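Side-chain contacts in acetolactate synthase, small subunit (Thermotoga maritima, PDB 2FGC), which belongs to the family of small, regulatory subunits that carry an ACT domain and partner a larger catalytic subunit: residues Q90-K93 against V98-T101; E134-K139 against R156-A161. One frame throughout, in Å; residues are numbered along the deposited sequence.

Interaction 1: Q90-K93 against V98-T101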
ATOM      1  N   GLN A  90      22.257   0.010   9.486  1.00 62.48           N
ATOM      2  CA  GLN A  90      21.871  -1.424   9.368  1.00 60.18           C
ATOM      3  C   GLN A  90      21.266  -1.872   8.029  1.00 57.23           C
ATOM      4  O   GLN A  90      21.471  -3.011   7.615  1.00 58.08           O
ATOM      5  CB  GLN A  90      20.839  -1.798  10.443  1.00 60.66           C
ATOM      6  CG  GLN A  90      21.197  -1.385  11.855  1.00 62.64           C
ATOM      7  CD  GLN A  90      22.460  -2.017  12.342  1.00 67.44           C
ATOM      8  OE1 GLN A  90      22.749  -3.166  12.022  1.00 69.80           O
ATOM      9  NE2 GLN A  90      23.233  -1.270  13.121  1.00 69.94           N
ATOM     10  N   ALA A  91      20.472  -1.022   7.390  1.00 50.44           N
ATOM     11  CA  ALA A  91      19.934  -1.368   6.087  1.00 50.18           C
ATOM     12  C   ALA A  91      21.074  -1.575   5.053  1.00 50.65           C
ATOM     13  O   ALA A  91      21.113  -2.602   4.329  1.00 48.46           O
ATOM     14  CB  ALA A  91      18.899  -0.272   5.602  1.00 49.59           C
ATOM     15  N   TYR A  92      22.026  -0.626   5.057  1.00 47.91           N
ATOM     16  CA  TYR A  92      23.120  -0.567   4.094  1.00 43.49           C
ATOM     17  C   TYR A  92      23.955  -1.827   4.101  1.00 42.93           C
ATOM     18  O   TYR A  92      24.674  -2.082   3.175  1.00 40.81           O
ATOM     19  CB  TYR A  92      23.960   0.725   4.233  1.00 41.37           C
ATOM     20  CG  TYR A  92      23.372   1.917   3.465  1.00 43.46           C
ATOM     21  CD1 TYR A  92      22.963   1.786   2.131  1.00 44.99           C
ATOM     22  CD2 TYR A  92      23.227   3.175   4.066  1.00 40.41           C
ATOM     23  CE1 TYR A  92      22.430   2.879   1.412  1.00 49.83           C
ATOM     24  CE2 TYR A  92      22.704   4.281   3.367  1.00 43.41           C
ATOM     25  CZ  TYR A  92      22.292   4.126   2.042  1.00 46.80           C
ATOM     26  OH  TYR A  92      21.758   5.209   1.364  1.00 47.19           O
ATOM     27  N   LYS A  93      23.766  -2.671   5.096  1.00 41.75           N
ATOM     28  CA  LYS A  93      24.519  -3.915   5.157  1.00 44.06           C
ATOM     29  C   LYS A  93      23.886  -5.015   4.312  1.00 41.81           C
ATOM     30  O   LYS A  93      24.466  -6.075   4.099  1.00 41.04           O
ATOM     31  CB  LYS A  93      24.708  -4.370   6.609  1.00 46.12           C
ATOM     32  CG  LYS A  93      25.005  -3.224   7.542  1.00 54.61           C
ATOM     33  CD  LYS A  93      25.793  -3.655   8.756  1.00 59.74           C
ATOM     34  CE  LYS A  93      26.643  -2.427   9.179  1.00 67.56           C
ATOM     35  NZ  LYS A  93      26.837  -2.382  10.665  1.00 71.40           N
ATOM     36  N   VAL A  98      20.168  -0.020  -1.704  1.00 46.82           N
ATOM     37  CA  VAL A  98      20.974   0.744  -2.647  1.00 50.05           C
ATOM     38  C   VAL A  98      20.823   2.244  -2.414  1.00 51.90           C
ATOM     39  O   VAL A  98      21.702   3.029  -2.770  1.00 54.68           O
ATOM     40  CB  VAL A  98      20.594   0.421  -4.104  1.00 48.05           C
ATOM     41  CG1 VAL A  98      20.080  -1.006  -4.215  1.00 55.68           C
ATOM     42  CG2 VAL A  98      19.558   1.409  -4.615  1.00 44.82           C
ATOM     43  N   LYS A  99      19.774   2.651  -1.742  1.00 51.65           N
ATOM     44  CA  LYS A  99      19.679   3.994  -1.217  1.00 55.48           C
ATOM     45  C   LYS A  99      18.621   4.040  -0.116  1.00 56.02           C
ATOM     46  O   LYS A  99      17.506   3.505  -0.296  1.00 55.50           O
ATOM     47  CB  LYS A  99      19.321   5.018  -2.310  1.00 56.76           C
ATOM     48  CG  LYS A  99      19.874   6.385  -1.954  1.00 59.31           C
ATOM     49  CD  LYS A  99      19.245   7.504  -2.705  1.00 79.58           C
ATOM     50  CE  LYS A  99      19.935   8.796  -2.299  1.00 81.65           C
ATOM     51  NZ  LYS A  99      19.282   9.936  -2.972  1.00 94.05           N
ATOM     52  N   VAL A 100      18.982   4.679   1.004  1.00 56.21           N
ATOM     53  CA  VAL A 100      18.067   4.926   2.133  1.00 57.29           C
ATOM     54  C   VAL A 100      17.865   6.436   2.193  1.00 59.18           C
ATOM     55  O   VAL A 100      18.812   7.178   2.195  1.00 61.63           O
ATOM     56  CB  VAL A 100      18.638   4.376   3.495  1.00 57.95           C
ATOM     57  CG1 VAL A 100      17.694   4.653   4.652  1.00 50.67           C
ATOM     58  CG2 VAL A 100      18.959   2.874   3.406  1.00 52.88           C
ATOM     59  N   THR A 101      16.623   6.865   2.159  1.00 59.96           N
ATOM     60  CA  THR A 101      16.216   8.281   2.171  1.00 62.29           C
ATOM     61  C   THR A 101      15.299   8.529   3.388  1.00 57.87           C
ATOM     62  O   THR A 101      14.152   8.082   3.400  1.00 53.30           O
ATOM     63  CB  THR A 101      15.342   8.637   0.900  1.00 61.62           C
ATOM     64  OG1 THR A 101      16.038   8.281  -0.304  1.00 72.25           O
ATOM     65  CG2 THR A 101      14.923  10.143   0.859  1.00 65.76           C
TER
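Tyr92 meets Val100 in two ways, through its hydroxyl and through one face of its ring. The polar part is a single hydrogen bond: Val100 N donates to Tyr92 OH at 2.8 Å, and with an N-H...O angle of 166° it is nearly straight. Strand 97-102 is outermost on its side of the sheet within this chain. Val98 and Lys99 bond to Leu35, a classic beta bulge, and Thr101 to Ser33 of strand 28-37, so the hydroxyl takes up an amide at the sheet edge that turns away from that strand.

The apolar part centres on one methyl. Val100 CG2 stands over the ring of Tyr92, 3.9 Å from the centroid and 15° off the ring normal, a CH-pi contact displaced toward the rim. Because CG1 is anti to the backbone N (chi1 179°), CG2 falls beside that N, and the same tyrosine can hold both groups. Ala91 CB reaches Val100 CG2 at 3.8 Å, while the carbonyl carbon of Val98 lies at the ring edge, 4.2 Å from Tyr92 CE1. Val100 also packs on Val32 and Met34, and a magnesium ion lies about 5 Å from the tyrosine side chain.

A directional bond at the hydroxyl and a methyl on the face together restrict both the tilt and the position of the phenol, and probably hold the chain around Tyr92 against the strand.

Interaction 2: E134-K139 against R156-A161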
ATOM      1  N   GLU A 134     -19.218  11.103  -0.062  1.00 48.05           N
ATOM      2  CA  GLU A 134     -19.095  12.397  -0.753  1.00 50.77           C
ATOM      3  C   GLU A 134     -18.292  13.414   0.049  1.00 50.19           C
ATOM      4  O   GLU A 134     -17.395  14.029  -0.495  1.00 45.79           O
ATOM      5  CB  GLU A 134     -20.457  13.003  -1.061  1.00 52.57           C
ATOM      6  CG  GLU A 134     -21.282  12.187  -2.016  1.00 54.53           C
ATOM      7  CD  GLU A 134     -22.526  12.913  -2.513  1.00 71.81           C
ATOM      8  OE1 GLU A 134     -22.506  14.190  -2.524  1.00 68.09           O
ATOM      9  OE2 GLU A 134     -23.518  12.185  -2.884  1.00 71.93           O
ATOM     10  N   ILE A 135     -18.631  13.597   1.333  1.00 49.04           N
ATOM     11  CA  ILE A 135     -17.884  14.509   2.218  1.00 46.53           C
ATOM     12  C   ILE A 135     -16.399  14.128   2.279  1.00 45.20           C
ATOM     13  O   ILE A 135     -15.533  14.989   2.278  1.00 43.27           O
ATOM     14  CB  ILE A 135     -18.481  14.546   3.671  1.00 48.62           C
ATOM     15  CG1 ILE A 135     -19.833  15.265   3.665  1.00 42.20           C
ATOM     16  CG2 ILE A 135     -17.528  15.238   4.652  1.00 39.26           C
ATOM     17  CD1 ILE A 135     -20.783  14.828   4.783  1.00 44.10           C
ATOM     18  N   PHE A 136     -16.073  12.846   2.334  1.00 41.96           N
ATOM     19  CA  PHE A 136     -14.652  12.515   2.357  1.00 40.99           C
ATOM     20  C   PHE A 136     -14.007  12.369   0.979  1.00 44.49           C
ATOM     21  O   PHE A 136     -12.864  11.992   0.917  1.00 42.69           O
ATOM     22  CB  PHE A 136     -14.402  11.261   3.165  1.00 39.73           C
ATOM     23  CG  PHE A 136     -14.401  11.506   4.641  1.00 42.63           C
ATOM     24  CD1 PHE A 136     -15.589  11.856   5.303  1.00 44.77           C
ATOM     25  CD2 PHE A 136     -13.225  11.426   5.388  1.00 45.46           C
ATOM     26  CE1 PHE A 136     -15.642  12.109   6.701  1.00 44.42           C
ATOM     27  CE2 PHE A 136     -13.262  11.707   6.791  1.00 47.82           C
ATOM     28  CZ  PHE A 136     -14.503  12.051   7.441  1.00 37.41           C
ATOM     29  N   ARG A 137     -14.732  12.669  -0.102  1.00 46.62           N
ATOM     30  CA  ARG A 137     -14.212  12.513  -1.474  1.00 51.61           C
ATOM     31  C   ARG A 137     -13.710  11.074  -1.751  1.00 52.25           C
ATOM     32  O   ARG A 137     -12.762  10.859  -2.512  1.00 50.36           O
ATOM     33  CB  ARG A 137     -13.118  13.550  -1.757  1.00 50.11           C
ATOM     34  CG  ARG A 137     -13.611  15.012  -1.586  1.00 59.60           C
ATOM     35  CD  ARG A 137     -12.591  15.980  -2.131  1.00 71.25           C
ATOM     36  NE  ARG A 137     -13.118  17.323  -2.062  1.00 94.19           N
ATOM     37  CZ  ARG A 137     -13.008  18.106  -0.992  1.00109.65           C
ATOM     38  NH1 ARG A 137     -12.346  17.686   0.091  1.00110.67           N
ATOM     39  NH2 ARG A 137     -13.552  19.321  -1.008  1.00114.73           N
ATOM     40  N   GLY A 138     -14.351  10.102  -1.112  1.00 50.92           N
ATOM     41  CA  GLY A 138     -14.136   8.692  -1.444  1.00 48.00           C
ATOM     42  C   GLY A 138     -14.865   8.292  -2.723  1.00 47.78           C
ATOM     43  O   GLY A 138     -15.549   9.119  -3.333  1.00 48.65           O
ATOM     44  N   LYS A 139     -14.848   7.082  -3.135  1.00 33.37           N
ATOM     45  CA  LYS A 139     -15.401   6.572  -4.363  1.00 36.71           C
ATOM     46  C   LYS A 139     -16.104   5.255  -4.094  1.00 35.52           C
ATOM     47  O   LYS A 139     -15.590   4.406  -3.392  1.00 43.97           O
ATOM     48  CB  LYS A 139     -14.294   6.367  -5.383  1.00 37.14           C
ATOM     49  CG  LYS A 139     -14.453   7.158  -6.638  1.00 48.46           C
ATOM     50  CD  LYS A 139     -14.323   8.633  -6.382  1.00 43.93           C
ATOM     51  CE  LYS A 139     -15.160   9.451  -7.352  1.00 49.43           C
ATOM     52  NZ  LYS A 139     -14.624  10.829  -7.516  1.00 51.65           N
ATOM     53  N   ARG A 156      -3.470   9.550   7.017  1.00 51.74           N
ATOM     54  CA  ARG A 156      -3.938   8.448   7.852  1.00 54.45           C
ATOM     55  C   ARG A 156      -5.088   8.861   8.794  1.00 57.39           C
ATOM     56  O   ARG A 156      -6.054   8.106   8.993  1.00 59.59           O
ATOM     57  CB  ARG A 156      -2.803   7.787   8.633  1.00 54.84           C
ATOM     58  CG  ARG A 156      -3.303   6.852   9.729  1.00 55.26           C
ATOM     59  CD  ARG A 156      -2.197   5.994  10.283  1.00 71.52           C
ATOM     60  NE  ARG A 156      -1.874   4.873   9.398  1.00 69.78           N
ATOM     61  CZ  ARG A 156      -1.028   3.888   9.693  1.00 76.30           C
ATOM     62  NH1 ARG A 156      -0.405   3.870  10.887  1.00 71.86           N
ATOM     63  NH2 ARG A 156      -0.805   2.923   8.782  1.00 70.69           N
ATOM     64  N   SER A 157      -5.023  10.064   9.344  1.00 56.58           N
ATOM     65  CA  SER A 157      -6.128  10.534  10.157  1.00 57.90           C
ATOM     66  C   SER A 157      -7.414  10.862   9.356  1.00 57.69           C
ATOM     67  O   SER A 157      -8.479  10.938   9.919  1.00 62.86           O
ATOM     68  CB  SER A 157      -5.673  11.718  11.027  1.00 59.54           C
ATOM     69  OG  SER A 157      -5.343  12.807  10.192  1.00 62.65           O
ATOM     70  N   LYS A 158      -7.352  11.047   8.048  1.00 58.14           N
ATOM     71  CA  LYS A 158      -8.606  11.218   7.303  1.00 54.29           C
ATOM     72  C   LYS A 158      -9.239   9.824   7.095  1.00 52.65           C
ATOM     73  O   LYS A 158     -10.450   9.623   7.292  1.00 48.63           O
ATOM     74  CB  LYS A 158      -8.359  11.939   5.991  1.00 52.42           C
ATOM     75  CG  LYS A 158      -9.592  11.947   5.034  1.00 55.62           C
ATOM     76  CD  LYS A 158      -9.379  12.854   3.827  1.00 56.05           C
ATOM     77  CE  LYS A 158     -10.142  12.382   2.596  1.00 70.34           C
ATOM     78  NZ  LYS A 158     -10.171  13.390   1.483  1.00 75.20           N
ATOM     79  N   VAL A 159      -8.392   8.867   6.735  1.00 52.56           N
ATOM     80  CA  VAL A 159      -8.782   7.497   6.512  1.00 52.42           C
ATOM     81  C   VAL A 159      -9.386   6.917   7.787  1.00 56.19           C
ATOM     82  O   VAL A 159     -10.435   6.284   7.734  1.00 57.83           O
ATOM     83  CB  VAL A 159      -7.606   6.648   5.936  1.00 51.43           C
ATOM     84  CG1 VAL A 159      -8.040   5.204   5.724  1.00 52.77           C
ATOM     85  CG2 VAL A 159      -7.187   7.197   4.566  1.00 47.79           C
ATOM     86  N   GLU A 160      -8.762   7.156   8.935  1.00 57.17           N
ATOM     87  CA  GLU A 160      -9.258   6.585  10.163  1.00 56.71           C
ATOM     88  C   GLU A 160     -10.524   7.256  10.653  1.00 54.13           C
ATOM     89  O   GLU A 160     -11.483   6.591  11.076  1.00 54.96           O
ATOM     90  CB  GLU A 160      -8.168   6.592  11.230  1.00 59.81           C
ATOM     91  CG  GLU A 160      -7.440   5.261  11.225  1.00 75.92           C
ATOM     92  CD  GLU A 160      -6.037   5.331  11.800  1.00 93.41           C
ATOM     93  OE1 GLU A 160      -5.722   6.331  12.493  1.00102.75           O
ATOM     94  OE2 GLU A 160      -5.248   4.380  11.552  1.00 93.68           O
ATOM     95  N   ALA A 161     -10.547   8.577  10.574  1.00 51.46           N
ATOM     96  CA  ALA A 161     -11.759   9.332  10.897  1.00 47.78           C
ATOM     97  C   ALA A 161     -12.930   8.787  10.061  1.00 46.77           C
ATOM     98  O   ALA A 161     -14.043   8.602  10.556  1.00 49.00           O
ATOM     99  CB  ALA A 161     -11.543  10.810  10.661  1.00 44.78           C
TER
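Phe136 and Lys158 carry the closest backbone approach, their CA atoms 7.9 Å apart, where the end of helix 126-135 faces the first turns of helix 156-165. The first helix closes in a Schellman motif: Arg137, with a positive phi of 55°, is the C-prime residue, with Gly138 N bonded back to Val133 O and Arg137 N to Glu134 O at 3.0 Å.

Lys158 runs out from its helix almost fully extended, CG anti to the backbone N (chi1 170°), and slides past Phe136 in the opposite sense. Its ammonium reaches the turn, where NZ makes a weak hydrogen bond of 3.1 Å to Phe136 O; the partial negative charge of the helix C-terminus may favour the ammonium here. Arg137 NH1 lies 5.0 Å from Lys158 NZ, a like charge that may offset this. Nearer its root, the lysine chain rests against the ring, CG 3.7 Å from Phe136 CD2, while Lys158 O approaches the ring obliquely, 3.5 Å from Phe136 CE2. Ala161 CB comes to the ring edge, 4.3 Å from Phe136 CE2, and Phe162 adds a T-shaped partner. On the other flank, salt bridges join Arg156 to Glu114 and Glu160 to Arg176, and both pack on Glu64 of the second subunit.

Two helices meeting in this way, with a four-stranded antiparallel sheet of order 2-3-1-4, belong to the ferredoxin-like beta-alpha-beta-beta-alpha-beta fold.

From the N terminus, the chain first builds the sheet of strands 28-37, 56-64, 70-79 and 97-102, and interaction 1 closes a short loop, with four residues between its segments, that leads from helix 83-91 into strand 97-102. Strand 110-121 then opens the second half. Interaction 2 closes a wider loop of 16 residues, which holds the hairpin of strands 139-143 and 147-154, and joins the two helices of that half. The contacts follow one another in series, neither nesting nor crossing. They lie on opposite sides of the chain's centre, about 34 Å apart between centres and about 17 Å between nearest atoms, so each ties together its own half.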